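Local coordinates for protein histidinol-phosphatase (Listeria monocytogenes serotype 4b str. H7858, PDB 6NLR) that probably hydrolyses L-histidinol phosphate to L-histidinol and phosphate in histidine biosynthesis, using a cluster of three metal ions, at residues Ala41-Ser45 / Glu46-Asn50; Met75-Ile78 / Lys79-Ala83; Glu139-Glu143 / Gly144-Phe148; Gly151-Gln154 / Ala155-Tyr159. One frame throughout, in Å; residues are numbered along the deposited sequence.

Interaction 1: residues Ala41-Ser45 / Glu46-Asn50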
loop_
_atom_site.group_PDB
_atom_site.type_symbol
_atom_site.label_atom_id
_atom_site.label_comp_id
_atom_site.label_asym_id
_atom_site.label_seq_id
_atom_site.Cartn_x
_atom_site.Cartn_y
_atom_site.Cartn_z
ATOM N N ALA A 41 -7.152 4.147 5.861
ATOM C CA ALA A 41 -7.477 5.126 6.923
ATOM C C ALA A 41 -8.178 6.314 6.281
ATOM O O ALA A 41 -7.811 6.697 5.178
ATOM C CB ALA A 41 -6.237 5.577 7.648
ATOM N N PRO A 42 -9.172 6.935 6.946
ATOM C CA PRO A 42 -9.769 8.182 6.466
ATOM C C PRO A 42 -8.737 9.279 6.135
ATOM O O PRO A 42 -7.771 9.430 6.876
ATOM C CB PRO A 42 -10.645 8.631 7.648
ATOM C CG PRO A 42 -11.011 7.337 8.349
ATOM C CD PRO A 42 -9.775 6.463 8.201
ATOM N N LEU A 43 -8.939 10.004 5.027
ATOM C CA LEU A 43 -8.020 11.111 4.625
ATOM C C LEU A 43 -8.283 12.340 5.487
ATOM O O LEU A 43 -9.393 12.492 5.956
ATOM C CB LEU A 43 -8.206 11.462 3.156
ATOM C CG LEU A 43 -7.937 10.333 2.169
ATOM C CD1 LEU A 43 -8.198 10.816 0.753
ATOM C CD2 LEU A 43 -6.515 9.841 2.303
ATOM N N SER A 44 -7.266 13.166 5.713
ATOM C CA SER A 44 -7.401 14.528 6.286
ATOM C C SER A 44 -8.416 15.313 5.439
ATOM O O SER A 44 -8.256 15.330 4.198
ATOM C CB SER A 44 -6.059 15.221 6.341
ATOM O OG SER A 44 -6.215 16.617 6.166
ATOM N N SER A 45 -9.413 15.946 6.069
ATOM C CA SER A 45 -10.363 16.852 5.377
ATOM C C SER A 45 -9.603 18.062 4.805
ATOM O O SER A 45 -10.020 18.544 3.736
ATOM C CB SER A 45 -11.506 17.266 6.278
ATOM O OG SER A 45 -11.010 17.926 7.433
ATOM N N GLU A 46 -8.536 18.533 5.464
ATOM C CA GLU A 46 -7.671 19.632 4.954
ATOM C C GLU A 46 -6.973 19.171 3.668
ATOM O O GLU A 46 -6.915 19.940 2.712
ATOM C CB GLU A 46 -6.601 20.064 5.962
ATOM C CG GLU A 46 -7.134 20.882 7.111
ATOM C CD GLU A 46 -7.846 22.144 6.653
ATOM O OE1 GLU A 46 -7.190 23.031 6.021
ATOM O OE2 GLU A 46 -9.058 22.218 6.887
ATOM N N PHE A 47 -6.407 17.974 3.670
ATOM C CA PHE A 47 -5.726 17.394 2.488
ATOM C C PHE A 47 -6.699 17.349 1.300
ATOM O O PHE A 47 -6.358 17.694 0.175
ATOM C CB PHE A 47 -5.188 16.003 2.838
ATOM C CG PHE A 47 -4.618 15.298 1.645
ATOM C CD1 PHE A 47 -3.314 15.539 1.244
ATOM C CD2 PHE A 47 -5.408 14.454 0.884
ATOM C CE1 PHE A 47 -2.803 14.929 0.105
ATOM C CE2 PHE A 47 -4.888 13.838 -0.244
ATOM C CZ PHE A 47 -3.599 14.088 -0.632
HETATM N N MSE A 48 -7.937 16.954 1.566
HETATM C CA MSE A 48 -8.940 16.758 0.533
HETATM C C MSE A 48 -9.404 18.085 -0.084
HETATM O O MSE A 48 -9.980 18.083 -1.163
HETATM C CB MSE A 48 -10.124 15.985 1.123
HETATM C CG MSE A 48 -9.807 14.519 1.395
HETATM SE SE MSE A 48 -11.371 13.590 2.175
HETATM C CE MSE A 48 -12.016 12.388 0.784
ATOM N N LYS A 49 -9.153 19.227 0.573
ATOM C CA LYS A 49 -9.407 20.519 -0.051
ATOM C C LYS A 49 -8.315 20.874 -1.065
ATOM O O LYS A 49 -8.503 21.865 -1.784
ATOM C CB LYS A 49 -9.420 21.661 0.972
ATOM C CG LYS A 49 -10.477 21.534 2.049
ATOM C CD LYS A 49 -10.276 22.516 3.180
ATOM C CE LYS A 49 -11.139 22.196 4.383
ATOM N NZ LYS A 49 -11.115 23.319 5.337
ATOM N N ASN A 50 -7.185 20.156 -1.073
ATOM C CA ASN A 50 -5.956 20.613 -1.770
ATOM C C ASN A 50 -5.607 19.645 -2.895
ATOM O O ASN A 50 -4.424 19.571 -3.248
ATOM C CB ASN A 50 -4.812 20.837 -0.778
ATOM C CG ASN A 50 -5.038 22.097 0.039
ATOM O OD1 ASN A 50 -4.958 23.199 -0.495
ATOM N ND2 ASN A 50 -5.383 21.945 1.303
#
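Met48, a selenomethionine, folds back over Leu43 and the carbonyl of Ser44 where the chain turns into a short helix. Its CB lies 3.7 Å from both Ser44 O and Ser45 O. CG meets Ser44 O at 3.3 Å and also touches CB of Leu43 at 3.9 Å. SE stays against that same Leu43 CB, and the methyl CE ends at CD1 of Leu43, 4.1 Å away. The two apolar chains cross at about a right angle; a bend at chi3 (109°) brings CE to the leucine branch. Ser44 is the N-cap: its OG accepts from Phe47 N at 2.8 Å in an almost straight bond (169°), while its carbonyl O takes Met48 N at 3.1 Å. One residue thus anchors the first turn with both side chain and backbone. Lys49 NZ forms a salt bridge to Glu46 OE2 of 2.8 Å, and Glu46 O accepts Lys49 N and Asn50 ND2 from opposite faces of its plane. The turn follows strand 34-40 of the PHP domain. Phe47 packs edge-to-face on Phe124 of strand 117-127 and meets Phe131 of strand 130-133, while Ser44 touches Phe103 of helix 101-111.

Interaction 2: residues Met75-Ile78 / Lys79-Ala83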
loop_
_atom_site.group_PDB
_atom_site.type_symbol
_atom_site.label_atom_id
_atom_site.label_comp_id
_atom_site.label_asym_id
_atom_site.label_seq_id
_atom_site.Cartn_x
_atom_site.Cartn_y
_atom_site.Cartn_z
HETATM N N MSE A 75 -14.610 -5.970 12.280
HETATM C CA MSE A 75 -13.376 -6.733 12.131
HETATM C C MSE A 75 -13.065 -7.529 13.405
HETATM O O MSE A 75 -12.531 -8.625 13.314
HETATM C CB MSE A 75 -12.190 -5.830 11.771
HETATM C CG MSE A 75 -12.300 -5.109 10.431
HETATM SE SE MSE A 75 -13.254 -6.146 9.045
HETATM C CE MSE A 75 -14.534 -4.883 8.245
ATOM N N ASN A 76 -13.328 -6.952 14.582
ATOM C CA ASN A 76 -13.113 -7.634 15.846
ATOM C C ASN A 76 -14.037 -8.851 15.919
ATOM O O ASN A 76 -13.613 -9.903 16.415
ATOM C CB ASN A 76 -13.299 -6.707 17.064
ATOM C CG ASN A 76 -12.021 -5.929 17.366
ATOM O OD1 ASN A 76 -11.948 -4.699 17.216
ATOM N ND2 ASN A 76 -10.971 -6.648 17.712
ATOM N N HIS A 77 -15.258 -8.740 15.413
ATOM C CA HIS A 77 -16.209 -9.887 15.361
ATOM C C HIS A 77 -15.599 -11.014 14.498
ATOM O O HIS A 77 -15.614 -12.187 14.910
ATOM C CB HIS A 77 -17.565 -9.401 14.836
ATOM C CG HIS A 77 -18.478 -10.497 14.403
ATOM N ND1 HIS A 77 -19.045 -11.347 15.300
ATOM C CD2 HIS A 77 -18.929 -10.866 13.178
ATOM C CE1 HIS A 77 -19.777 -12.234 14.657
ATOM N NE2 HIS A 77 -19.734 -11.959 13.349
ATOM N N ILE A 78 -15.080 -10.665 13.320
ATOM C CA ILE A 78 -14.542 -11.664 12.347
ATOM C C ILE A 78 -13.277 -12.303 12.931
ATOM O O ILE A 78 -13.123 -13.506 12.827
ATOM C CB ILE A 78 -14.295 -10.995 10.985
ATOM C CG1 ILE A 78 -15.609 -10.545 10.354
ATOM C CG2 ILE A 78 -13.518 -11.917 10.071
ATOM C CD1 ILE A 78 -16.588 -11.660 10.144
ATOM N N LYS A 79 -12.442 -11.508 13.586
ATOM C CA LYS A 79 -11.183 -11.984 14.215
ATOM C C LYS A 79 -11.502 -13.079 15.239
ATOM O O LYS A 79 -10.842 -14.141 15.200
ATOM C CB LYS A 79 -10.451 -10.820 14.880
ATOM C CG LYS A 79 -9.313 -11.266 15.794
ATOM C CD LYS A 79 -8.482 -10.159 16.348
ATOM C CE LYS A 79 -7.277 -10.734 17.050
ATOM N NZ LYS A 79 -6.350 -9.658 17.436
ATOM N N LYS A 80 -12.478 -12.840 16.116
ATOM C CA LYS A 80 -12.857 -13.828 17.157
ATOM C C LYS A 80 -13.551 -15.022 16.504
ATOM O O LYS A 80 -13.301 -16.160 16.931
ATOM C CB LYS A 80 -13.773 -13.186 18.202
ATOM C CG LYS A 80 -13.086 -12.127 19.052
ATOM C CD LYS A 80 -13.813 -11.817 20.325
ATOM C CE LYS A 80 -13.134 -10.704 21.086
ATOM N NZ LYS A 80 -13.708 -9.394 20.704
ATOM N N LYS A 81 -14.411 -14.773 15.510
ATOM C CA LYS A 81 -15.240 -15.857 14.929
ATOM C C LYS A 81 -14.319 -16.925 14.340
ATOM O O LYS A 81 -14.664 -18.087 14.465
ATOM C CB LYS A 81 -16.206 -15.328 13.863
ATOM C CG LYS A 81 -17.096 -16.385 13.241
ATOM C CD LYS A 81 -18.179 -15.794 12.392
ATOM C CE LYS A 81 -19.205 -16.823 11.957
ATOM N NZ LYS A 81 -20.290 -16.170 11.179
ATOM N N TYR A 82 -13.208 -16.535 13.722
ATOM C CA TYR A 82 -12.339 -17.461 12.940
ATOM C C TYR A 82 -10.991 -17.686 13.629
ATOM O O TYR A 82 -10.122 -18.257 12.999
ATOM C CB TYR A 82 -12.176 -16.928 11.517
ATOM C CG TYR A 82 -13.463 -17.031 10.756
ATOM C CD1 TYR A 82 -13.920 -18.253 10.298
ATOM C CD2 TYR A 82 -14.259 -15.915 10.571
ATOM C CE1 TYR A 82 -15.130 -18.362 9.636
ATOM C CE2 TYR A 82 -15.466 -16.004 9.903
ATOM C CZ TYR A 82 -15.901 -17.233 9.441
ATOM O OH TYR A 82 -17.097 -17.303 8.812
ATOM N N ALA A 83 -10.852 -17.305 14.897
ATOM C CA ALA A 83 -9.581 -17.419 15.656
ATOM C C ALA A 83 -9.069 -18.869 15.631
ATOM O O ALA A 83 -7.857 -19.049 15.533
ATOM C CB ALA A 83 -9.745 -16.899 17.061
HETATM O O HOH W 1 -20.945 -13.290 11.242
#
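Four consecutive i to i+4 backbone hydrogen bonds carry helix 68-81 through its last turn: Lys79 N to Met75 O, Lys80 N to Asn76 O, Lys81 N to His77 O, and Tyr82 N to Ile78 O, the last at 3.2 Å. At Tyr82 the backbone departs from helical geometry. Ile78 and Tyr82, one turn apart, lie side by side and point the same way, CG2 of Ile78 touching ring atom CD2 of Tyr82 at 4.1 Å. The same CD2 comes 3.5 Å from Ile78 O, which sits at the ring edge near its plane. One face of the tyrosine ring carries CG of Lys81, 3.7 Å above the plane and offset toward the rim. Lys81 extends fully from a CG anti to its own N (chi1 -179°), which takes NZ to a water 3.0 Å away; that water also lies 2.8 Å from His77 NE2, in the imidazole plane. Lys81 NZ and Tyr82 OH both bind OE2 of Glu21, the lysine as a salt bridge, tying the helix end to helix 20-29. Tyr82 further rests on Leu25 and Ile28 of that helix, while Ile78 leans on Ile88 of strand 87-95.

Interaction 3: residues Glu139-Glu143 / Gly144-Phe148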
loop_
_atom_site.group_PDB
_atom_site.type_symbol
_atom_site.label_atom_id
_atom_site.label_comp_id
_atom_site.label_asym_id
_atom_site.label_seq_id
_atom_site.Cartn_x
_atom_site.Cartn_y
_atom_site.Cartn_z
ATOM N N GLU A 139 -4.280 7.743 -17.473
ATOM C CA GLU A 139 -4.501 9.094 -18.057
ATOM C C GLU A 139 -4.379 10.137 -16.930
ATOM O O GLU A 139 -3.745 11.196 -17.142
ATOM C CB GLU A 139 -5.852 9.169 -18.768
ATOM C CG GLU A 139 -5.932 8.267 -19.991
ATOM C CD GLU A 139 -6.339 6.804 -19.776
ATOM O OE1 GLU A 139 -6.572 6.355 -18.604
ATOM O OE2 GLU A 139 -6.458 6.099 -20.798
ATOM N N ASP A 140 -4.934 9.834 -15.763
ATOM C CA ASP A 140 -4.902 10.773 -14.624
ATOM C C ASP A 140 -3.460 10.883 -14.127
ATOM O O ASP A 140 -3.026 12.016 -13.796
ATOM C CB ASP A 140 -5.881 10.340 -13.541
ATOM C CG ASP A 140 -5.892 11.293 -12.374
ATOM O OD1 ASP A 140 -6.502 12.397 -12.526
ATOM O OD2 ASP A 140 -5.280 10.943 -11.349
ATOM N N TYR A 141 -2.718 9.768 -14.130
ATOM C CA TYR A 141 -1.293 9.740 -13.702
ATOM C C TYR A 141 -0.443 10.538 -14.694
ATOM O O TYR A 141 0.453 11.288 -14.258
ATOM C CB TYR A 141 -0.754 8.309 -13.585
ATOM C CG TYR A 141 0.633 8.185 -13.005
ATOM C CD1 TYR A 141 0.915 8.633 -11.729
ATOM C CD2 TYR A 141 1.669 7.607 -13.717
ATOM C CE1 TYR A 141 2.183 8.507 -11.175
ATOM C CE2 TYR A 141 2.944 7.461 -13.185
ATOM C CZ TYR A 141 3.201 7.918 -11.906
ATOM O OH TYR A 141 4.451 7.820 -11.372
ATOM N N ASN A 142 -0.705 10.360 -15.988
ATOM C CA ASN A 142 -0.034 11.118 -17.072
ATOM C C ASN A 142 -0.233 12.620 -16.831
ATOM O O ASN A 142 0.765 13.354 -16.795
ATOM C CB ASN A 142 -0.566 10.741 -18.457
ATOM C CG ASN A 142 0.254 11.390 -19.549
ATOM O OD1 ASN A 142 1.458 11.569 -19.399
ATOM N ND2 ASN A 142 -0.380 11.741 -20.636
ATOM N N GLU A 143 -1.493 13.055 -16.709
ATOM C CA GLU A 143 -1.851 14.497 -16.702
ATOM C C GLU A 143 -1.431 15.118 -15.371
ATOM O O GLU A 143 -0.977 16.245 -15.388
ATOM C CB GLU A 143 -3.341 14.682 -16.974
ATOM C CG GLU A 143 -3.657 14.470 -18.439
ATOM C CD GLU A 143 -5.109 14.171 -18.764
ATOM O OE1 GLU A 143 -5.991 14.529 -17.942
ATOM O OE2 GLU A 143 -5.354 13.611 -19.860
ATOM N N GLY A 144 -1.565 14.389 -14.274
ATOM C CA GLY A 144 -1.363 14.941 -12.933
ATOM C C GLY A 144 0.091 14.944 -12.510
ATOM O O GLY A 144 0.501 15.888 -11.812
ATOM N N ILE A 145 0.821 13.881 -12.840
ATOM C CA ILE A 145 2.152 13.599 -12.219
ATOM C C ILE A 145 3.238 13.508 -13.294
ATOM O O ILE A 145 4.220 14.271 -13.196
ATOM C CB ILE A 145 2.074 12.378 -11.306
ATOM C CG1 ILE A 145 1.310 12.746 -10.038
ATOM C CG2 ILE A 145 3.467 11.810 -10.999
ATOM C CD1 ILE A 145 0.886 11.569 -9.168
ATOM N N VAL A 146 3.079 12.669 -14.313
ATOM C CA VAL A 146 4.191 12.453 -15.287
ATOM C C VAL A 146 4.508 13.782 -15.993
ATOM O O VAL A 146 5.703 14.193 -16.018
ATOM C CB VAL A 146 3.876 11.314 -16.265
ATOM C CG1 VAL A 146 4.977 11.197 -17.312
ATOM C CG2 VAL A 146 3.700 9.990 -15.500
ATOM N N GLN A 147 3.499 14.430 -16.558
ATOM C CA GLN A 147 3.671 15.713 -17.268
ATOM C C GLN A 147 4.168 16.785 -16.284
ATOM O O GLN A 147 4.973 17.622 -16.698
ATOM C CB GLN A 147 2.371 16.090 -17.971
ATOM C CG GLN A 147 2.156 15.293 -19.251
ATOM C CD GLN A 147 0.870 15.659 -19.951
ATOM O OE1 GLN A 147 0.637 15.287 -21.096
ATOM N NE2 GLN A 147 0.050 16.456 -19.293
ATOM N N PHE A 148 3.714 16.759 -15.034
ATOM C CA PHE A 148 4.111 17.757 -14.011
ATOM C C PHE A 148 5.616 17.645 -13.739
ATOM O O PHE A 148 6.279 18.721 -13.699
ATOM C CB PHE A 148 3.306 17.581 -12.722
ATOM C CG PHE A 148 3.577 18.610 -11.656
ATOM C CD1 PHE A 148 2.980 19.856 -11.707
ATOM C CD2 PHE A 148 4.384 18.304 -10.569
ATOM C CE1 PHE A 148 3.209 20.785 -10.701
ATOM C CE2 PHE A 148 4.619 19.234 -9.564
ATOM C CZ PHE A 148 4.030 20.473 -9.630
HETATM O O HOH W 2 -0.427 18.044 -17.114
#
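Asp140 O accepts Gly144 N at 2.8 Å in an ordinary i to i+4 bond. Tyr141 O then accepts twice, from Ile145 N and from Val146 N, each at 3.0 Å. The Val146 donor lies in the carbonyl plane, whereas that of Ile145 stands 37° above it. This fork is the start of a wider pi-type turn, and the next bond, Gln147 N to Asn142 O, keeps the i to i+5 spacing at 2.9 Å. The Tyr141 ring, its CG anti to the backbone N (chi1 -173°), lies with two methyls on one side of its plane: CE1 meets CG2 of Ile145 at 3.5 Å and CE2 meets CG2 of Val146 at 3.5 Å. The methyls approach the ring obliquely. Asn142 crosses Gln147 with the amide planes 60° apart; its OD1 lies 3.8 Å from CG of Gln147. Glu143 O receives a water at 2.6 Å, which in turn accepts from Gln147 NE2. Helix 138-149 lies against the sheet edge: Asp140 forms a salt bridge with Arg132 of strand 130-133, Ile145 reaches Leu125 of strand 117-127, and Tyr141 and Ile145 both press on Ala155 of helix 152-168.

Interaction 4: residues Gly151-Gln154 / Ala155-Tyr159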
loop_
_atom_site.group_PDB
_atom_site.type_symbol
_atom_site.label_atom_id
_atom_site.label_comp_id
_atom_site.label_asym_id
_atom_site.label_seq_id
_atom_site.Cartn_x
_atom_site.Cartn_y
_atom_site.Cartn_z
ATOM N N GLY A 151 8.328 13.694 -17.075
ATOM C CA GLY A 151 8.482 12.385 -17.734
ATOM C C GLY A 151 8.416 11.246 -16.741
ATOM O O GLY A 151 8.368 11.489 -15.525
ATOM N N PHE A 152 8.407 10.029 -17.260
ATOM C CA PHE A 152 8.151 8.820 -16.446
ATOM C C PHE A 152 9.244 8.683 -15.391
ATOM O O PHE A 152 8.911 8.422 -14.217
ATOM C CB PHE A 152 8.026 7.569 -17.313
ATOM C CG PHE A 152 7.523 6.385 -16.531
ATOM C CD1 PHE A 152 6.162 6.189 -16.358
ATOM C CD2 PHE A 152 8.414 5.502 -15.929
ATOM C CE1 PHE A 152 5.706 5.099 -15.627
ATOM C CE2 PHE A 152 7.958 4.415 -15.211
ATOM C CZ PHE A 152 6.608 4.225 -15.037
ATOM N N GLU A 153 10.501 8.889 -15.777
ATOM C CA GLU A 153 11.650 8.736 -14.845
ATOM C C GLU A 153 11.582 9.825 -13.760
ATOM O O GLU A 153 11.834 9.526 -12.561
ATOM C CB GLU A 153 12.988 8.766 -15.592
ATOM C CG GLU A 153 14.144 8.647 -14.627
ATOM C CD GLU A 153 15.546 8.736 -15.185
ATOM O OE1 GLU A 153 15.677 8.835 -16.418
ATOM O OE2 GLU A 153 16.504 8.663 -14.365
ATOM N N GLN A 154 11.310 11.065 -14.159
ATOM C CA GLN A 154 11.192 12.187 -13.190
ATOM C C GLN A 154 10.067 11.865 -12.185
ATOM O O GLN A 154 10.231 12.155 -10.995
ATOM C CB GLN A 154 10.967 13.504 -13.921
ATOM C CG GLN A 154 12.176 13.974 -14.724
ATOM C CD GLN A 154 12.086 13.589 -16.184
ATOM O OE1 GLN A 154 11.572 12.542 -16.546
ATOM N NE2 GLN A 154 12.553 14.457 -17.063
ATOM N N ALA A 155 8.969 11.257 -12.645
ATOM C CA ALA A 155 7.850 10.803 -11.789
ATOM C C ALA A 155 8.332 9.711 -10.832
ATOM O O ALA A 155 7.947 9.788 -9.632
ATOM C CB ALA A 155 6.684 10.332 -12.618
ATOM N N GLN A 156 9.148 8.759 -11.322
ATOM C CA GLN A 156 9.720 7.675 -10.482
ATOM C C GLN A 156 10.509 8.330 -9.339
ATOM O O GLN A 156 10.363 7.918 -8.165
ATOM C CB GLN A 156 10.678 6.760 -11.252
ATOM C CG GLN A 156 10.013 5.804 -12.214
ATOM C CD GLN A 156 11.014 5.067 -13.070
ATOM O OE1 GLN A 156 11.912 5.661 -13.663
ATOM N NE2 GLN A 156 10.862 3.757 -13.156
ATOM N N LEU A 157 11.346 9.305 -9.679
ATOM C CA LEU A 157 12.272 9.892 -8.681
ATOM C C LEU A 157 11.471 10.732 -7.673
ATOM O O LEU A 157 11.809 10.686 -6.470
ATOM C CB LEU A 157 13.348 10.703 -9.408
ATOM C CG LEU A 157 14.330 9.848 -10.199
ATOM C CD1 LEU A 157 15.150 10.674 -11.161
ATOM C CD2 LEU A 157 15.215 9.100 -9.241
ATOM N N ALA A 158 10.427 11.442 -8.117
ATOM C CA ALA A 158 9.564 12.206 -7.181
ATOM C C ALA A 158 8.827 11.228 -6.245
ATOM O O ALA A 158 8.728 11.476 -5.029
ATOM C CB ALA A 158 8.614 13.052 -7.949
ATOM N N TYR A 159 8.349 10.125 -6.796
ATOM C CA TYR A 159 7.655 9.055 -6.030
ATOM C C TYR A 159 8.600 8.493 -4.962
ATOM O O TYR A 159 8.207 8.416 -3.755
ATOM C CB TYR A 159 7.147 7.975 -6.985
ATOM C CG TYR A 159 6.728 6.721 -6.275
ATOM C CD1 TYR A 159 5.488 6.645 -5.635
ATOM C CD2 TYR A 159 7.586 5.632 -6.195
ATOM C CE1 TYR A 159 5.114 5.505 -4.945
ATOM C CE2 TYR A 159 7.206 4.478 -5.541
ATOM C CZ TYR A 159 5.981 4.416 -4.896
ATOM O OH TYR A 159 5.636 3.265 -4.230
#
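Phe152 and Gln156 meet one turn apart, and four i to i+4 backbone hydrogen bonds join the two segments. Ala155 N binds Gly151 O in the carbonyl plane at 3.0 Å, followed by Gln156 N to Phe152 O, Leu157 N to Glu153 O and Ala158 N to Gln154 O. Among the van der Waals contacts, the Phe152 ring edge faces the glutamine amide: CE2 lies 3.6 Å from Gln156 NE2, near the ring plane, with ring and amide planes 53° apart. The other amide atom, Gln156 OE1, turns back toward Glu153, three residues earlier, 3.3 Å from its CA. Glu153 and Leu157 run side by side, and CD1 of Leu157 comes 4.0 Å from Glu153 OE2. The extended Glu153 chain, with CG opposite the backbone N (chi1 178°), takes that oxygen on to a hydrogen bond with Ser200 OG. Polar bonds outward also fix the amide, since Gln156 NE2 donates to Gln186 OE1. These contacts make up the first two turns of an alpha-helix, with Gly151 at the N-cap in a backbone conformation that calls for glycine. The helix is part of the PHP domain, a member of the TIM-barrel clan.

From the N terminus, the four contacts follow in series; none nests in or crosses another, and each closes only a turn or two of helix. Interaction 1 closes the short turn after strand 34-40, with the side chain of Leu43 about 10 Å from a bound manganese ion. Interaction 2 ends helix 68-81 beside helix 20-29, its centre 30 Å from that of interaction 1. Interactions 3 and 4 lie across the chain's centre from interaction 2, on consecutive helices. These two touch: Val146 CG1 lies 3.5 Å from Gly151 C and 3.6 Å from Phe152 N, joining helix 138-149 to helix 152-168.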